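Long-range contacts in indole-3-acetic acid-amido synthetase GH3.15 (Arabidopsis thaliana, PDB 6E1Q), which joins glutamine, and possibly cysteine, to the auxin precursor indole-3-butyric acid in an ATP-dependent reaction, and likewise conjugates the herbicide 2,4-DB with glutamine: residues A[195-206]-A[229-240]; A[281-289]-A[312-320]. One frame throughout, in Å; residues are numbered along the deposited sequence. Where two conformers were deposited one is given.

How the contacts relate
Contact 1 pairs two helices at the outer part of the N-terminal GH3 region, and contact 2 joins the start of helix 286-290 to the end of helix 309-316; their centres lie 18 Å apart. Trp283 of contact 2 bridges them, its ring packing on helix 220-243, with Trp283 CZ2 3.7 Å from Trp234 CD1 and Trp283 CZ3 3.5 Å from Glu231 CG. Neither contact forms the substrate pocket. From a bound (2,4-dichlorophenoxy)acetic acid the side chain of Met198 in contact 1 is about 12 Å away, that of Leu312 in contact 2 about 10 Å. Leu312 is also about 11 Å from the side chain of ATP-binding Thr302.

Contact 1: A[195-206]-A[229-240]; sequences TQSMYCQLLCGL and FLEDHWPELCSN
Phe229 and Tyr199 are the two rings on which helices 195-206 and 229-240 meet, each a knob set in a hole of the other helix. The Phe229 ring enters among Thr195, Met198, Tyr199 and Leu202. Met198 CG lies over one of its faces, 3.5 Å from the ring centroid, a CH-pi contact, while the sulfur SD stands farther out and oblique in a Met-aromatic contact. The other face is covered by His233 CD2 from its own helix, so the ring is sandwiched. Leu202 CD1 reaches both Phe229 CD1, at 3.6 Å, and Leu230 CG, at 3.9 Å. Leu206 CD1 continues the apolar layer, resting against Leu230 and Leu237.

The Tyr199 ring sits among Phe229, Glu236, Leu237 and Asn240. Leu237 CD2 is centred over one face, 3.6 Å from the centroid; the same methyl touches Leu203 CB at 3.7 Å. Because CG of Tyr199 is anti to the backbone N (chi1 -175°), the ring extends across the groove and brings its hydroxyl to the polar edge. There Tyr199 OH donates to Asn240 OD1 at 2.8 Å, with ring and amide planes 69° apart. The hydroxyl approaches from above the carbonyl plane. Glu236 CG lies 3.4 Å from Tyr199 OH, but its carboxylate oxygen OE1 binds Ser247 and Trp249. Asn240 ND2 also bonds to Ser247, which helps to fix the amide, and Trp249 meets the Tyr199 ring edge-to-face. Behind this interface Cys200 forms a disulfide with Cys255.

The axes approach to 10.2 Å and cross at -59°, and 644 Å² is buried: a steeply crossed helix pair with reciprocal aromatic knobs-into-holes packing, within the N-terminal GH3 domain of the ANL adenylating-enzyme clan.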
loop_
_atom_site.group_PDB
_atom_site.type_symbol
_atom_site.label_atom_id
_atom_site.label_comp_id
_atom_site.label_asym_id
_atom_site.label_seq_id
_atom_site.Cartn_x
_atom_site.Cartn_y
_atom_site.Cartn_z
ATOM N N THR A 195 -16.486 -13.510 0.767
ATOM C CA THR A 195 -16.483 -14.546 1.788
ATOM C C THR A 195 -15.998 -15.873 1.218
ATOM O O THR A 195 -15.200 -16.569 1.854
ATOM C CB THR A 195 -17.869 -14.678 2.414
ATOM O OG1 THR A 195 -18.196 -13.449 3.065
ATOM C CG2 THR A 195 -17.914 -15.807 3.451
ATOM N N GLN A 196 -16.452 -16.234 0.010
ATOM C CA GLN A 196 -15.979 -17.468 -0.612
ATOM C C GLN A 196 -14.512 -17.369 -0.990
ATOM O O GLN A 196 -13.746 -18.328 -0.815
ATOM C CB GLN A 196 -16.800 -17.799 -1.854
ATOM C CG GLN A 196 -18.257 -18.062 -1.571
ATOM C CD GLN A 196 -18.980 -18.579 -2.788
ATOM O OE1 GLN A 196 -18.571 -19.573 -3.402
ATOM N NE2 GLN A 196 -20.055 -17.900 -3.155
ATOM N N SER A 197 -14.102 -16.216 -1.520
ATOM C CA SER A 197 -12.727 -16.094 -1.986
ATOM C C SER A 197 -11.745 -16.128 -0.813
ATOM O O SER A 197 -10.733 -16.840 -0.866
ATOM C CB SER A 197 -12.562 -14.814 -2.810
ATOM O OG SER A 197 -12.813 -13.676 -2.002
ATOM N N MET A 198 -12.024 -15.374 0.258
ATOM C CA MET A 198 -11.142 -15.430 1.428
ATOM C C MET A 198 -11.113 -16.840 2.027
ATOM O O MET A 198 -10.061 -17.322 2.474
ATOM C CB MET A 198 -11.596 -14.412 2.476
ATOM C CG MET A 198 -10.826 -14.512 3.796
ATOM S SD MET A 198 -9.105 -13.947 3.601
ATOM C CE MET A 198 -9.355 -12.163 3.717
ATOM N N TYR A 199 -12.263 -17.521 2.026
ATOM C CA TYR A 199 -12.325 -18.865 2.594
ATOM C C TYR A 199 -11.443 -19.835 1.807
ATOM O O TYR A 199 -10.649 -20.585 2.387
ATOM C CB TYR A 199 -13.787 -19.342 2.650
ATOM C CG TYR A 199 -13.982 -20.695 3.342
ATOM C CD1 TYR A 199 -13.777 -21.883 2.655
ATOM C CD2 TYR A 199 -14.350 -20.771 4.689
ATOM C CE1 TYR A 199 -13.951 -23.123 3.283
ATOM C CE2 TYR A 199 -14.522 -22.001 5.324
ATOM C CZ TYR A 199 -14.318 -23.172 4.614
ATOM O OH TYR A 199 -14.486 -24.401 5.224
ATOM N N CYS A 200 -11.546 -19.820 0.475
ATOM C CA CYS A 200 -10.787 -20.790 -0.316
ATOM C C CYS A 200 -9.295 -20.511 -0.256
ATOM O O CYS A 200 -8.479 -21.441 -0.206
ATOM C CB CYS A 200 -11.269 -20.782 -1.764
ATOM S SG CYS A 200 -12.982 -21.364 -1.925
ATOM N N GLN A 201 -8.926 -19.232 -0.284
ATOM C CA GLN A 201 -7.521 -18.849 -0.223
ATOM C C GLN A 201 -6.885 -19.255 1.106
ATOM O O GLN A 201 -5.736 -19.706 1.141
ATOM C CB GLN A 201 -7.439 -17.342 -0.477
ATOM C CG GLN A 201 -6.436 -16.547 0.294
ATOM C CD GLN A 201 -6.159 -15.216 -0.401
ATOM O OE1 GLN A 201 -5.509 -15.170 -1.442
ATOM N NE2 GLN A 201 -6.705 -14.133 0.151
ATOM N N LEU A 202 -7.619 -19.115 2.211
ATOM C CA LEU A 202 -7.079 -19.542 3.501
ATOM C C LEU A 202 -7.050 -21.069 3.606
ATOM O O LEU A 202 -6.098 -21.649 4.143
ATOM C CB LEU A 202 -7.902 -18.924 4.642
ATOM C CG LEU A 202 -7.504 -17.493 5.064
ATOM C CD1 LEU A 202 -8.553 -16.879 6.004
ATOM C CD2 LEU A 202 -6.142 -17.486 5.755
ATOM N N LEU A 203 -8.081 -21.742 3.098
ATOM C CA LEU A 203 -8.056 -23.203 3.097
ATOM C C LEU A 203 -6.845 -23.725 2.322
ATOM O O LEU A 203 -6.107 -24.585 2.817
ATOM C CB LEU A 203 -9.366 -23.741 2.522
ATOM C CG LEU A 203 -9.490 -25.255 2.351
ATOM C CD1 LEU A 203 -9.355 -25.894 3.701
ATOM C CD2 LEU A 203 -10.860 -25.548 1.793
ATOM N N CYS A 204 -6.581 -23.159 1.131
ATOM C CA CYS A 204 -5.376 -23.539 0.390
ATOM C C CYS A 204 -4.096 -23.200 1.154
ATOM O O CYS A 204 -3.147 -24.005 1.193
ATOM C CB CYS A 204 -5.370 -22.873 -0.982
ATOM S SG CYS A 204 -6.648 -23.608 -2.056
ATOM N N GLY A 205 -4.034 -22.008 1.747
ATOM C CA GLY A 205 -2.834 -21.637 2.474
ATOM C C GLY A 205 -2.583 -22.538 3.668
ATOM O O GLY A 205 -1.436 -22.874 3.977
ATOM N N LEU A 206 -3.652 -22.925 4.370
ATOM C CA LEU A 206 -3.487 -23.817 5.519
ATOM C C LEU A 206 -3.095 -25.220 5.072
ATOM O O LEU A 206 -2.258 -25.865 5.707
ATOM C CB LEU A 206 -4.771 -23.878 6.352
ATOM C CG LEU A 206 -5.187 -22.598 7.082
ATOM C CD1 LEU A 206 -6.617 -22.765 7.573
ATOM C CD2 LEU A 206 -4.236 -22.337 8.251
ATOM N N PHE A 229 -10.933 -13.045 9.606
ATOM C CA PHE A 229 -11.639 -14.167 8.996
ATOM C C PHE A 229 -11.250 -15.492 9.658
ATOM O O PHE A 229 -12.110 -16.337 9.937
ATOM C CB PHE A 229 -11.359 -14.199 7.492
ATOM C CG PHE A 229 -12.328 -15.033 6.716
ATOM C CD1 PHE A 229 -12.111 -16.394 6.551
ATOM C CD2 PHE A 229 -13.464 -14.465 6.158
ATOM C CE1 PHE A 229 -12.994 -17.177 5.839
ATOM C CE2 PHE A 229 -14.370 -15.245 5.439
ATOM C CZ PHE A 229 -14.129 -16.601 5.276
ATOM N N LEU A 230 -9.959 -15.687 9.929
ATOM C CA LEU A 230 -9.524 -16.918 10.586
ATOM C C LEU A 230 -10.165 -17.076 11.958
ATOM O O LEU A 230 -10.598 -18.179 12.325
ATOM C CB LEU A 230 -8.006 -16.930 10.730
ATOM C CG LEU A 230 -7.183 -17.470 9.579
ATOM C CD1 LEU A 230 -5.709 -17.164 9.848
ATOM C CD2 LEU A 230 -7.434 -18.966 9.379
ATOM N N GLU A 231 -10.208 -15.989 12.741
ATOM C CA GLU A 231 -10.821 -16.047 14.063
ATOM C C GLU A 231 -12.253 -16.559 13.981
ATOM O O GLU A 231 -12.700 -17.309 14.854
ATOM C CB GLU A 231 -10.799 -14.663 14.734
ATOM C CG GLU A 231 -9.438 -14.232 15.263
ATOM C CD GLU A 231 -9.402 -12.753 15.687
ATOM O OE1 GLU A 231 -10.257 -11.968 15.229
ATOM O OE2 GLU A 231 -8.508 -12.374 16.466
ATOM N N ASP A 232 -12.988 -16.164 12.941
ATOM C CA ASP A 232 -14.396 -16.524 12.849
ATOM C C ASP A 232 -14.618 -17.914 12.273
ATOM O O ASP A 232 -15.644 -18.535 12.571
ATOM C CB ASP A 232 -15.145 -15.518 11.983
ATOM C CG ASP A 232 -15.351 -14.186 12.683
ATOM O OD1 ASP A 232 -15.236 -14.133 13.929
ATOM O OD2 ASP A 232 -15.611 -13.196 11.969
ATOM N N HIS A 233 -13.698 -18.416 11.442
ATOM C CA HIS A 233 -14.003 -19.579 10.613
ATOM C C HIS A 233 -13.004 -20.719 10.707
ATOM O O HIS A 233 -13.174 -21.721 10.002
ATOM C CB HIS A 233 -14.146 -19.152 9.142
ATOM C CG HIS A 233 -15.197 -18.102 8.939
ATOM N ND1 HIS A 233 -16.541 -18.350 9.140
ATOM C CD2 HIS A 233 -15.104 -16.797 8.587
ATOM C CE1 HIS A 233 -17.231 -17.248 8.906
ATOM N NE2 HIS A 233 -16.383 -16.289 8.570
ATOM N N TRP A 234 -11.984 -20.609 11.553
ATOM C CA TRP A 234 -10.992 -21.674 11.616
ATOM C C TRP A 234 -11.578 -23.062 11.895
ATOM O O TRP A 234 -11.088 -24.025 11.284
ATOM C CB TRP A 234 -9.890 -21.314 12.622
ATOM C CG TRP A 234 -10.250 -21.277 14.082
ATOM C CD1 TRP A 234 -10.530 -20.160 14.828
ATOM C CD2 TRP A 234 -10.313 -22.394 14.993
ATOM N NE1 TRP A 234 -10.793 -20.514 16.133
ATOM C CE2 TRP A 234 -10.658 -21.875 16.265
ATOM C CE3 TRP A 234 -10.110 -23.780 14.855
ATOM C CZ2 TRP A 234 -10.805 -22.686 17.387
ATOM C CZ3 TRP A 234 -10.269 -24.595 15.975
ATOM C CH2 TRP A 234 -10.612 -24.041 17.229
ATOM N N PRO A 235 -12.625 -23.246 12.719
ATOM C CA PRO A 235 -13.082 -24.635 12.950
ATOM C C PRO A 235 -13.662 -25.262 11.708
ATOM O O PRO A 235 -13.428 -26.454 11.453
ATOM C CB PRO A 235 -14.128 -24.504 14.072
ATOM C CG PRO A 235 -13.799 -23.177 14.716
ATOM C CD PRO A 235 -13.356 -22.301 13.585
ATOM N N GLU A 236 -14.403 -24.486 10.916
ATOM C CA GLU A 236 -14.941 -25.033 9.678
ATOM C C GLU A 236 -13.832 -25.316 8.671
ATOM O O GLU A 236 -13.847 -26.356 8.001
ATOM C CB GLU A 236 -15.965 -24.077 9.083
ATOM C CG GLU A 236 -16.613 -24.621 7.841
ATOM C CD GLU A 236 -17.652 -23.681 7.266
ATOM O OE1 GLU A 236 -18.256 -24.046 6.240
ATOM O OE2 GLU A 236 -17.864 -22.583 7.832
ATOM N N LEU A 237 -12.865 -24.400 8.539
ATOM C CA LEU A 237 -11.713 -24.670 7.677
ATOM C C LEU A 237 -11.033 -25.979 8.059
ATOM O O LEU A 237 -10.675 -26.788 7.192
ATOM C CB LEU A 237 -10.709 -23.517 7.757
ATOM C CG LEU A 237 -11.193 -22.241 7.076
ATOM C CD1 LEU A 237 -10.423 -21.053 7.659
ATOM C CD2 LEU A 237 -10.979 -22.349 5.560
ATOM N N CYS A 238 -10.814 -26.184 9.361
ATOM C CA CYS A 238 -10.133 -27.389 9.810
ATOM C C CYS A 238 -10.986 -28.621 9.553
ATOM O O CYS A 238 -10.467 -29.684 9.191
ATOM C CB CYS A 238 -9.786 -27.262 11.286
ATOM S SG CYS A 238 -8.482 -26.050 11.566
ATOM N N SER A 239 -12.301 -28.484 9.718
ATOM C CA SER A 239 -13.201 -29.589 9.443
ATOM C C SER A 239 -13.097 -30.020 7.977
ATOM O O SER A 239 -13.044 -31.220 7.675
ATOM C CB SER A 239 -14.626 -29.178 9.831
ATOM O OG SER A 239 -15.569 -29.925 9.106
ATOM N N ASN A 240 -13.023 -29.051 7.056
ATOM C CA ASN A 240 -12.815 -29.374 5.644
ATOM C C ASN A 240 -11.517 -30.141 5.440
ATOM O O ASN A 240 -11.461 -31.080 4.637
ATOM C CB ASN A 240 -12.777 -28.103 4.792
ATOM C CG ASN A 240 -14.156 -27.519 4.517
ATOM O OD1 ASN A 240 -14.287 -26.664 3.641
ATOM N ND2 ASN A 240 -15.185 -27.953 5.268
#

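Contact 2: A[281-289]-A[312-320]; sequences TSWEAILKR and LEFYSGGLP
Helix N-terminus meets helix C-terminus here: Ala285, the N-cap of helix 286-290, abuts the last turn of helix 309-316, and backbone carbonyls of one helix take amide hydrogens at the start of the other. Ala285 N donates to Phe314 O at 2.9 Å (N-H...O 164°), in the carbonyl plane. Leu287 N reaches Tyr315 O, also at 2.9 Å, nearly in line with its C=O bond. The type II turn from Trp283 to Ile286 holds Ala285 N, while Leu287 N belongs to the helix that follows.

The Phe314 ring, swung out with CG anti to its backbone N (chi1 171°), lies against Glu284: CA of Glu284 is over one face, 3.9 Å from the centroid, and Glu284 CB comes to 3.4 Å from Phe314 CE1. Replacing Phe314 by an alanine would probably leave Glu284 CA and CB without the ring they rest on, opening a gap over the turn. Tyr315 points its ring edge at Trp283 O, which lies near the ring plane, 3.4 Å from CD1; the Ile286 side chain lies beside that of Tyr315 and points the same way, its CG2 touching Tyr315 CD1. Leu287 CD1 meets Leu312 CD1; separately, Lys288 CG packs on Leu319 CG. Gly317, with positive phi, ends the helix, and its CA lies 3.4 Å from Ala285 CB.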
loop_
_atom_site.group_PDB
_atom_site.type_symbol
_atom_site.label_atom_id
_atom_site.label_comp_id
_atom_site.label_asym_id
_atom_site.label_seq_id
_atom_site.Cartn_x
_atom_site.Cartn_y
_atom_site.Cartn_z
ATOM N N THR A 281 -5.969 -19.361 23.657
ATOM C CA THR A 281 -6.646 -18.115 24.039
ATOM C C THR A 281 -6.024 -16.900 23.369
ATOM O O THR A 281 -6.725 -16.077 22.772
ATOM C CB THR A 281 -6.599 -17.919 25.555
ATOM O OG1 THR A 281 -6.776 -19.180 26.208
ATOM C CG2 THR A 281 -7.676 -16.948 25.977
ATOM N N SER A 282 -4.720 -16.742 23.505
ATOM C CA SER A 282 -4.022 -15.630 22.881
ATOM C C SER A 282 -3.653 -15.989 21.447
ATOM O O SER A 282 -3.033 -17.028 21.199
ATOM C CB SER A 282 -2.763 -15.279 23.670
ATOM O OG SER A 282 -2.104 -14.188 23.058
ATOM N N TRP A 283 -4.008 -15.117 20.510
ATOM C CA TRP A 283 -3.570 -15.274 19.135
ATOM C C TRP A 283 -2.245 -14.571 18.867
ATOM O O TRP A 283 -1.903 -14.327 17.699
ATOM C CB TRP A 283 -4.667 -14.797 18.179
ATOM C CG TRP A 283 -5.630 -15.926 17.898
ATOM C CD1 TRP A 283 -6.096 -16.839 18.799
ATOM C CD2 TRP A 283 -6.192 -16.289 16.633
ATOM N NE1 TRP A 283 -6.925 -17.738 18.177
ATOM C CE2 TRP A 283 -7.004 -17.421 16.846
ATOM C CE3 TRP A 283 -6.105 -15.759 15.348
ATOM C CZ2 TRP A 283 -7.719 -18.030 15.821
ATOM C CZ3 TRP A 283 -6.814 -16.374 14.328
ATOM C CH2 TRP A 283 -7.607 -17.494 14.570
ATOM N N GLU A 284 -1.493 -14.249 19.921
ATOM C CA GLU A 284 -0.138 -13.755 19.733
ATOM C C GLU A 284 0.656 -14.768 18.921
ATOM O O GLU A 284 0.555 -15.979 19.148
ATOM C CB GLU A 284 0.548 -13.503 21.083
ATOM C CG GLU A 284 1.997 -13.031 20.915
ATOM C CD GLU A 284 2.701 -12.737 22.224
ATOM O OE1 GLU A 284 3.881 -12.337 22.182
ATOM O OE2 GLU A 284 2.081 -12.893 23.293
ATOM N N ALA A 285 1.416 -14.274 17.946
ATOM C CA ALA A 285 2.268 -15.099 17.092
ATOM C C ALA A 285 1.485 -16.077 16.209
ATOM O O ALA A 285 2.087 -16.993 15.632
ATOM C CB ALA A 285 3.297 -15.877 17.931
ATOM N N ILE A 286 0.162 -15.910 16.075
ATOM C CA ILE A 286 -0.644 -16.843 15.277
ATOM C C ILE A 286 -0.093 -17.004 13.857
ATOM O O ILE A 286 -0.172 -18.094 13.277
ATOM C CB ILE A 286 -2.117 -16.381 15.253
ATOM C CG1 ILE A 286 -3.013 -17.454 14.612
ATOM C CG2 ILE A 286 -2.250 -15.065 14.506
ATOM C CD1 ILE A 286 -3.002 -18.798 15.370
ATOM N N LEU A 287 0.472 -15.938 13.268
ATOM C CA LEU A 287 0.935 -16.061 11.884
ATOM C C LEU A 287 2.111 -17.018 11.783
ATOM O O LEU A 287 2.155 -17.860 10.879
ATOM C CB LEU A 287 1.311 -14.704 11.304
ATOM C CG LEU A 287 0.117 -13.789 11.029
ATOM C CD1 LEU A 287 0.610 -12.471 10.391
ATOM C CD2 LEU A 287 -0.915 -14.507 10.141
ATOM N N LYS A 288 3.065 -16.915 12.712
ATOM C CA LYS A 288 4.164 -17.870 12.722
ATOM C C LYS A 288 3.683 -19.256 13.110
ATOM O O LYS A 288 4.193 -20.258 12.600
ATOM C CB LYS A 288 5.271 -17.430 13.679
ATOM C CG LYS A 288 6.627 -18.022 13.298
ATOM C CD LYS A 288 7.413 -18.464 14.507
ATOM C CE LYS A 288 8.912 -18.393 14.220
ATOM N NZ LYS A 288 9.270 -18.940 12.872
ATOM N N ARG A 289 2.733 -19.343 14.039
ATOM C CA ARG A 289 2.291 -20.665 14.466
ATOM C C ARG A 289 1.540 -21.382 13.351
ATOM O O ARG A 289 1.666 -22.599 13.201
ATOM C CB ARG A 289 1.446 -20.552 15.737
ATOM C CG ARG A 289 2.278 -20.018 16.883
ATOM C CD ARG A 289 1.598 -20.120 18.214
ATOM N NE ARG A 289 0.623 -19.058 18.428
ATOM C CZ ARG A 289 -0.694 -19.253 18.440
ATOM N NH1 ARG A 289 -1.189 -20.473 18.230
ATOM N NH2 ARG A 289 -1.514 -18.232 18.666
ATOM N N LEU A 312 0.602 -5.875 13.953
ATOM C CA LEU A 312 1.061 -6.943 13.075
ATOM C C LEU A 312 2.237 -7.686 13.699
ATOM O O LEU A 312 2.342 -8.913 13.574
ATOM C CB LEU A 312 1.427 -6.374 11.702
ATOM C CG LEU A 312 1.920 -7.334 10.624
ATOM C CD1 LEU A 312 0.908 -8.466 10.422
ATOM C CD2 LEU A 312 2.188 -6.594 9.307
ATOM N N GLU A 313 3.114 -6.968 14.412
ATOM C CA GLU A 313 4.213 -7.649 15.092
ATOM C C GLU A 313 3.685 -8.570 16.185
ATOM O O GLU A 313 4.235 -9.648 16.415
ATOM C CB GLU A 313 5.200 -6.630 15.673
ATOM C CG GLU A 313 5.980 -5.865 14.593
ATOM C CD GLU A 313 7.055 -4.927 15.149
ATOM O OE1 GLU A 313 6.950 -4.513 16.323
ATOM O OE2 GLU A 313 7.996 -4.583 14.394
ATOM N N PHE A 314 2.624 -8.154 16.874
ATOM C CA PHE A 314 1.990 -9.016 17.866
ATOM C C PHE A 314 1.553 -10.344 17.245
ATOM O O PHE A 314 1.773 -11.419 17.819
ATOM C CB PHE A 314 0.797 -8.285 18.482
ATOM C CG PHE A 314 -0.061 -9.147 19.368
ATOM C CD1 PHE A 314 0.358 -9.491 20.636
ATOM C CD2 PHE A 314 -1.289 -9.619 18.922
ATOM C CE1 PHE A 314 -0.438 -10.280 21.459
ATOM C CE2 PHE A 314 -2.074 -10.396 19.731
ATOM C CZ PHE A 314 -1.643 -10.724 21.014
ATOM N N TYR A 315 0.931 -10.291 16.070
ATOM C CA TYR A 315 0.521 -11.513 15.384
ATOM C C TYR A 315 1.676 -12.251 14.712
ATOM O O TYR A 315 1.496 -13.404 14.321
ATOM C CB TYR A 315 -0.539 -11.185 14.328
ATOM C CG TYR A 315 -1.861 -10.764 14.919
ATOM C CD1 TYR A 315 -2.513 -11.562 15.852
ATOM C CD2 TYR A 315 -2.442 -9.551 14.573
ATOM C CE1 TYR A 315 -3.734 -11.164 16.406
ATOM C CE2 TYR A 315 -3.654 -9.155 15.116
ATOM C CZ TYR A 315 -4.286 -9.952 16.032
ATOM O OH TYR A 315 -5.489 -9.543 16.568
ATOM N N SER A 316 2.849 -11.623 14.580
ATOM C CA SER A 316 3.909 -12.147 13.728
ATOM C C SER A 316 4.785 -13.176 14.419
ATOM O O SER A 316 5.433 -13.972 13.730
ATOM C CB SER A 316 4.807 -11.013 13.237
ATOM O OG SER A 316 5.807 -10.725 14.214
ATOM N N GLY A 317 4.857 -13.153 15.746
ATOM C CA GLY A 317 5.745 -14.072 16.437
ATOM C C GLY A 317 7.199 -13.926 16.053
ATOM O O GLY A 317 7.937 -14.919 16.030
ATOM N N GLY A 318 7.628 -12.709 15.733
ATOM C CA GLY A 318 9.020 -12.474 15.406
ATOM C C GLY A 318 9.382 -12.626 13.943
ATOM O O GLY A 318 10.530 -12.343 13.578
ATOM N N LEU A 319 8.472 -13.089 13.091
ATOM C CA LEU A 319 8.758 -13.029 11.661
ATOM C C LEU A 319 9.037 -11.578 11.281
ATOM O O LEU A 319 8.263 -10.686 11.659
ATOM C CB LEU A 319 7.604 -13.562 10.831
ATOM C CG LEU A 319 7.309 -15.043 11.039
ATOM C CD1 LEU A 319 6.100 -15.447 10.225
ATOM C CD2 LEU A 319 8.533 -15.830 10.647
ATOM N N PRO A 320 10.133 -11.289 10.584
ATOM C CA PRO A 320 10.421 -9.892 10.252
ATOM C C PRO A 320 9.402 -9.362 9.254
ATOM O O PRO A 320 9.009 -10.049 8.308
ATOM C CB PRO A 320 11.840 -9.944 9.669
ATOM C CG PRO A 320 12.036 -11.347 9.236
ATOM C CD PRO A 320 11.203 -12.205 10.140
#